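Side-chain contacts in pesticidal crystal protein Cry2Aa (Bacillus thuringiensis serovar kurstaki, PDB 1I5P), which binds to midgut epithelial cells of dipteran and lepidopteran insect larvae and promotes their colloid-osmotic lysis: residues W293-L296 / Y297-Q301; R440-H443 / Y444-R448. One frame throughout, in Å; residues are numbered along the deposited sequence.

Contact 1 (W293-L296 / Y297-Q301)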
loop_
_atom_site.group_PDB
_atom_site.type_symbol
_atom_site.label_atom_id
_atom_site.label_comp_id
_atom_site.label_asym_id
_atom_site.label_seq_id
_atom_site.Cartn_x
_atom_site.Cartn_y
_atom_site.Cartn_z
ATOM N N TRP A 293 -10.940 11.639 -7.865
ATOM C CA TRP A 293 -10.025 10.597 -7.415
ATOM C C TRP A 293 -10.140 9.272 -8.163
ATOM O O TRP A 293 -9.127 8.717 -8.589
ATOM C CB TRP A 293 -10.178 10.372 -5.902
ATOM C CG TRP A 293 -9.185 9.393 -5.331
ATOM C CD1 TRP A 293 -9.460 8.328 -4.520
ATOM C CD2 TRP A 293 -7.771 9.358 -5.572
ATOM N NE1 TRP A 293 -8.307 7.625 -4.251
ATOM C CE2 TRP A 293 -7.257 8.234 -4.883
ATOM C CE3 TRP A 293 -6.889 10.162 -6.306
ATOM C CZ2 TRP A 293 -5.896 7.893 -4.907
ATOM C CZ3 TRP A 293 -5.531 9.822 -6.330
ATOM C CH2 TRP A 293 -5.054 8.695 -5.634
ATOM N N PRO A 294 -11.368 8.749 -8.340
ATOM C CA PRO A 294 -11.536 7.479 -9.050
ATOM C C PRO A 294 -10.808 7.470 -10.377
ATOM O O PRO A 294 -10.127 6.501 -10.711
ATOM C CB PRO A 294 -13.052 7.371 -9.196
ATOM C CG PRO A 294 -13.523 7.989 -7.907
ATOM C CD PRO A 294 -12.672 9.246 -7.867
ATOM N N PHE A 295 -10.938 8.557 -11.132
ATOM C CA PHE A 295 -10.256 8.641 -12.414
ATOM C C PHE A 295 -8.751 8.587 -12.230
ATOM O O PHE A 295 -8.062 7.826 -12.913
ATOM C CB PHE A 295 -10.586 9.941 -13.155
ATOM C CG PHE A 295 -9.609 10.254 -14.260
ATOM C CD1 PHE A 295 -9.714 9.632 -15.504
ATOM C CD2 PHE A 295 -8.530 11.100 -14.028
ATOM C CE1 PHE A 295 -8.759 9.839 -16.495
ATOM C CE2 PHE A 295 -7.560 11.317 -15.018
ATOM C CZ PHE A 295 -7.680 10.682 -16.254
ATOM N N LEU A 296 -8.245 9.406 -11.312
ATOM C CA LEU A 296 -6.809 9.479 -11.062
ATOM C C LEU A 296 -6.156 8.150 -10.693
ATOM O O LEU A 296 -5.158 7.762 -11.295
ATOM C CB LEU A 296 -6.520 10.532 -9.987
ATOM C CG LEU A 296 -6.820 11.971 -10.420
ATOM C CD1 LEU A 296 -6.681 12.935 -9.236
ATOM C CD2 LEU A 296 -5.873 12.356 -11.554
ATOM N N TYR A 297 -6.707 7.437 -9.720
ATOM C CA TYR A 297 -6.086 6.177 -9.355
ATOM C C TYR A 297 -6.328 5.075 -10.391
ATOM O O TYR A 297 -5.578 4.103 -10.451
ATOM C CB TYR A 297 -6.514 5.741 -7.943
ATOM C CG TYR A 297 -7.916 5.200 -7.782
ATOM C CD1 TYR A 297 -8.286 3.977 -8.341
ATOM C CD2 TYR A 297 -8.851 5.869 -6.995
ATOM C CE1 TYR A 297 -9.546 3.430 -8.116
ATOM C CE2 TYR A 297 -10.120 5.325 -6.761
ATOM C CZ TYR A 297 -10.455 4.104 -7.324
ATOM O OH TYR A 297 -11.687 3.543 -7.065
ATOM N N SER A 298 -7.359 5.228 -11.224
ATOM C CA SER A 298 -7.619 4.222 -12.255
ATOM C C SER A 298 -6.555 4.403 -13.330
ATOM O O SER A 298 -6.180 3.452 -14.022
ATOM C CB SER A 298 -9.023 4.385 -12.862
ATOM O OG SER A 298 -9.098 5.491 -13.746
ATOM N N LEU A 299 -6.061 5.635 -13.444
ATOM C CA LEU A 299 -5.033 5.983 -14.419
ATOM C C LEU A 299 -3.645 5.601 -13.920
ATOM O O LEU A 299 -2.830 5.067 -14.672
ATOM C CB LEU A 299 -5.056 7.484 -14.699
ATOM C CG LEU A 299 -3.899 8.053 -15.526
ATOM C CD1 LEU A 299 -3.999 7.566 -16.960
ATOM C CD2 LEU A 299 -3.941 9.575 -15.483
ATOM N N PHE A 300 -3.389 5.892 -12.648
ATOM C CA PHE A 300 -2.101 5.609 -12.027
ATOM C C PHE A 300 -1.789 4.118 -11.912
ATOM O O PHE A 300 -0.628 3.744 -11.749
ATOM C CB PHE A 300 -2.032 6.267 -10.643
ATOM C CG PHE A 300 -2.157 7.774 -10.676
ATOM C CD1 PHE A 300 -2.463 8.481 -9.515
ATOM C CD2 PHE A 300 -1.970 8.486 -11.863
ATOM C CE1 PHE A 300 -2.578 9.869 -9.527
ATOM C CE2 PHE A 300 -2.084 9.878 -11.884
ATOM C CZ PHE A 300 -2.390 10.567 -10.710
ATOM N N GLN A 301 -2.809 3.269 -12.005
ATOM C CA GLN A 301 -2.583 1.828 -11.904
ATOM C C GLN A 301 -2.686 1.095 -13.239
ATOM O O GLN A 301 -2.811 -0.128 -13.273
ATOM C CB GLN A 301 -3.549 1.215 -10.892
ATOM C CG GLN A 301 -3.255 1.650 -9.467
ATOM C CD GLN A 301 -4.187 1.017 -8.474
ATOM O OE1 GLN A 301 -3.974 -0.117 -8.043
ATOM N NE2 GLN A 301 -5.240 1.744 -8.104
#
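Trp293 and Tyr297, one turn apart on the short helix 293-300 of the middle domain, form a T-shaped (edge-to-face) aromatic pair, with the phenol edge directed at the indole face. The planes stand at 64°, and the centroids of the indole five-membered ring and the phenol ring are 4.8 Å apart. The phenol leads with one edge carbon, Tyr297 CD2, which comes within 3.3 Å of Trp293 NE1. Behind it, Tyr297 CB sits over the six-membered ring of the same indole in a CH-pi contact. Tyr297 CG occupies the position between backbone N and carbonyl carbon (chi1 74°), which folds the ring back along the helix and lays one of its faces over Pro294 O. The polar ends of both rings meet Glu514: Trp293 NE1 is hydrogen-bonded to its carboxylate and Tyr297 OH to its backbone N.

Along the flank of the helix the apolar chains run in pairs: Phe295 lies beside Leu299, and Leu296 beside Phe300, whose ring also has Leu296 O over one face. Helical bonds underlie this packing, the straightest being Tyr297 N to Trp293 O, at 168° about the hydrogen. Phe295 O, by contrast, is gripped twice: Leu299 N reaches it at 3.0 Å, and the buried hydroxyl Ser298 OG donates to it at 2.7 Å.

Contact 2 (R440-H443 / Y444-R448)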
loop_
_atom_site.group_PDB
_atom_site.type_symbol
_atom_site.label_atom_id
_atom_site.label_comp_id
_atom_site.label_asym_id
_atom_site.label_seq_id
_atom_site.Cartn_x
_atom_site.Cartn_y
_atom_site.Cartn_z
ATOM N N ARG A 440 -14.784 10.057 -16.523
ATOM C CA ARG A 440 -14.778 8.686 -17.010
ATOM C C ARG A 440 -13.549 7.893 -16.580
ATOM O O ARG A 440 -12.536 7.867 -17.276
ATOM C CB ARG A 440 -14.901 8.690 -18.535
ATOM C CG ARG A 440 -16.225 9.273 -18.972
ATOM C CD ARG A 440 -16.235 9.776 -20.398
ATOM N NE ARG A 440 -17.385 10.658 -20.568
ATOM C CZ ARG A 440 -17.863 11.073 -21.735
ATOM N NH1 ARG A 440 -17.291 10.686 -22.868
ATOM N NH2 ARG A 440 -18.924 11.872 -21.766
ATOM N N PRO A 441 -13.631 7.228 -15.420
ATOM C CA PRO A 441 -12.523 6.429 -14.898
ATOM C C PRO A 441 -12.118 5.358 -15.897
ATOM O O PRO A 441 -12.961 4.829 -16.610
ATOM C CB PRO A 441 -13.107 5.834 -13.623
ATOM C CG PRO A 441 -14.036 6.908 -13.167
ATOM C CD PRO A 441 -14.745 7.244 -14.459
ATOM N N LEU A 442 -10.828 5.045 -15.955
ATOM C CA LEU A 442 -10.353 4.018 -16.877
ATOM C C LEU A 442 -10.649 2.620 -16.359
ATOM O O LEU A 442 -10.777 2.415 -15.151
ATOM C CB LEU A 442 -8.845 4.148 -17.093
ATOM C CG LEU A 442 -8.344 5.272 -17.992
ATOM C CD1 LEU A 442 -8.902 6.600 -17.529
ATOM C CD2 LEU A 442 -6.827 5.285 -17.958
ATOM N N HIS A 443 -10.776 1.659 -17.272
ATOM C CA HIS A 443 -11.017 0.283 -16.866
ATOM C C HIS A 443 -9.657 -0.383 -16.735
ATOM O O HIS A 443 -8.626 0.259 -16.968
ATOM C CB HIS A 443 -11.902 -0.454 -17.887
ATOM C CG HIS A 443 -11.305 -0.577 -19.255
ATOM N ND1 HIS A 443 -10.261 -1.430 -19.540
ATOM C CD2 HIS A 443 -11.629 0.025 -20.424
ATOM C CE1 HIS A 443 -9.968 -1.350 -20.826
ATOM N NE2 HIS A 443 -10.784 -0.474 -21.385
ATOM N N TYR A 444 -9.644 -1.658 -16.353
ATOM C CA TYR A 444 -8.399 -2.396 -16.174
ATOM C C TYR A 444 -7.491 -2.287 -17.403
ATOM O O TYR A 444 -7.889 -2.629 -18.518
ATOM C CB TYR A 444 -8.703 -3.865 -15.883
ATOM C CG TYR A 444 -7.504 -4.662 -15.420
ATOM C CD1 TYR A 444 -7.029 -4.550 -14.109
ATOM C CD2 TYR A 444 -6.841 -5.528 -16.292
ATOM C CE1 TYR A 444 -5.921 -5.287 -13.676
ATOM C CE2 TYR A 444 -5.734 -6.269 -15.874
ATOM C CZ TYR A 444 -5.282 -6.144 -14.561
ATOM O OH TYR A 444 -4.202 -6.882 -14.143
ATOM N N ASN A 445 -6.270 -1.801 -17.183
ATOM C CA ASN A 445 -5.285 -1.639 -18.245
ATOM C C ASN A 445 -5.796 -0.928 -19.488
ATOM O O ASN A 445 -5.348 -1.211 -20.597
ATOM C CB ASN A 445 -4.703 -3.001 -18.649
ATOM C CG ASN A 445 -3.766 -3.565 -17.603
ATOM O OD1 ASN A 445 -3.232 -4.666 -17.756
ATOM N ND2 ASN A 445 -3.555 -2.809 -16.531
ATOM N N GLN A 446 -6.733 -0.007 -19.315
ATOM C CA GLN A 446 -7.232 0.724 -20.463
ATOM C C GLN A 446 -6.152 1.658 -20.963
ATOM O O GLN A 446 -5.516 2.361 -20.179
ATOM C CB GLN A 446 -8.472 1.540 -20.107
ATOM C CG GLN A 446 -8.830 2.584 -21.161
ATOM C CD GLN A 446 -10.249 3.089 -21.031
ATOM O OE1 GLN A 446 -10.782 3.204 -19.926
ATOM N NE2 GLN A 446 -10.866 3.410 -22.161
ATOM N N ILE A 447 -5.940 1.656 -22.272
ATOM C CA ILE A 447 -4.949 2.527 -22.868
ATOM C C ILE A 447 -5.682 3.713 -23.479
ATOM O O ILE A 447 -6.301 3.598 -24.535
ATOM C CB ILE A 447 -4.141 1.800 -23.960
ATOM C CG1 ILE A 447 -3.426 0.587 -23.355
ATOM C CG2 ILE A 447 -3.141 2.756 -24.588
ATOM C CD1 ILE A 447 -2.444 0.929 -22.236
ATOM N N ARG A 448 -5.628 4.848 -22.793
ATOM C CA ARG A 448 -6.286 6.058 -23.273
ATOM C C ARG A 448 -5.298 7.214 -23.167
ATOM O O ARG A 448 -4.560 7.317 -22.184
ATOM C CB ARG A 448 -7.528 6.366 -22.426
ATOM C CG ARG A 448 -8.534 7.285 -23.108
ATOM C CD ARG A 448 -9.377 8.075 -22.101
ATOM N NE ARG A 448 -10.253 7.242 -21.273
ATOM C CZ ARG A 448 -10.910 7.691 -20.203
ATOM N NH1 ARG A 448 -10.785 8.959 -19.833
ATOM N NH2 ARG A 448 -11.690 6.879 -19.503
#
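Gln446 and His443 form the tightly packed part of this contact. Gln446 CB lies over the centre of the imidazole, 3.3 Å from its centroid and only 9° off the normal, a close CH-pi contact. Because Gln446 CG is anti to the backbone N (chi1 166°) and the chain stays extended, the amide stays above the ring plane as it runs out past His443 CD2, and turns its oxygen to the backbone, where His443 N donates to Gln446 OE1 at 3.1 Å. The amide and imidazole planes differ by 22°. At the ring edge His443 ND1 donates to Tyr444 O at 2.8 Å, from above the carbonyl plane and a little out of the ring's own plane, a bond that limits rotation of the ring.

These bonds surround a type II beta turn, His443 to Gln446, closed by Gln446 N donating to His443 O at 3.0 Å; Asn445, in the third position, has the left-handed backbone conformation that this turn requires. The turn belongs to the loop between helix 435-438 and strand 462-469 of the middle domain, and Tyr444 OH anchors it to Ile499 O.

Beyond the turn the returning chain brings Arg448 back across the loop. A bend at chi3 turns its guanidinium so that one face lies against Leu442 CD1, which is 3.4 Å from Arg448 NH2. In the guanidinium plane, Arg448 NH2 donates to Arg440 O at 2.6 Å, with a weak second bond from NH1, which also forms a salt bridge with Asp437. The solvent side is far looser. The side chain of Arg440 is exposed and touches the opposite limb only through CB, 3.8 Å from Arg448 NH2, while its extended remainder carries the guanidinium away from that of Arg448.

Contact 1 and contact 2 lie in series along the middle domain, their centres about 9 Å apart, and they meet directly where the loop 440-448 passes over the helix 293-300. Ser298 OG joins them: besides its bond within the helix, it lies 2.8 Å from Leu442 N, a probable hydrogen bond that ties the start of the loop to the helix. Leu442 then sends its two branches to different helix residues, with CD1 3.4 Å from Phe295 CE1 and CD2 3.8 Å from Leu299 CD1. The CD1 methyl that packs on Phe295 also lies against the Arg448 guanidinium, so one methyl takes part in both contacts, meeting ring and guanidinium from directions about at right angles.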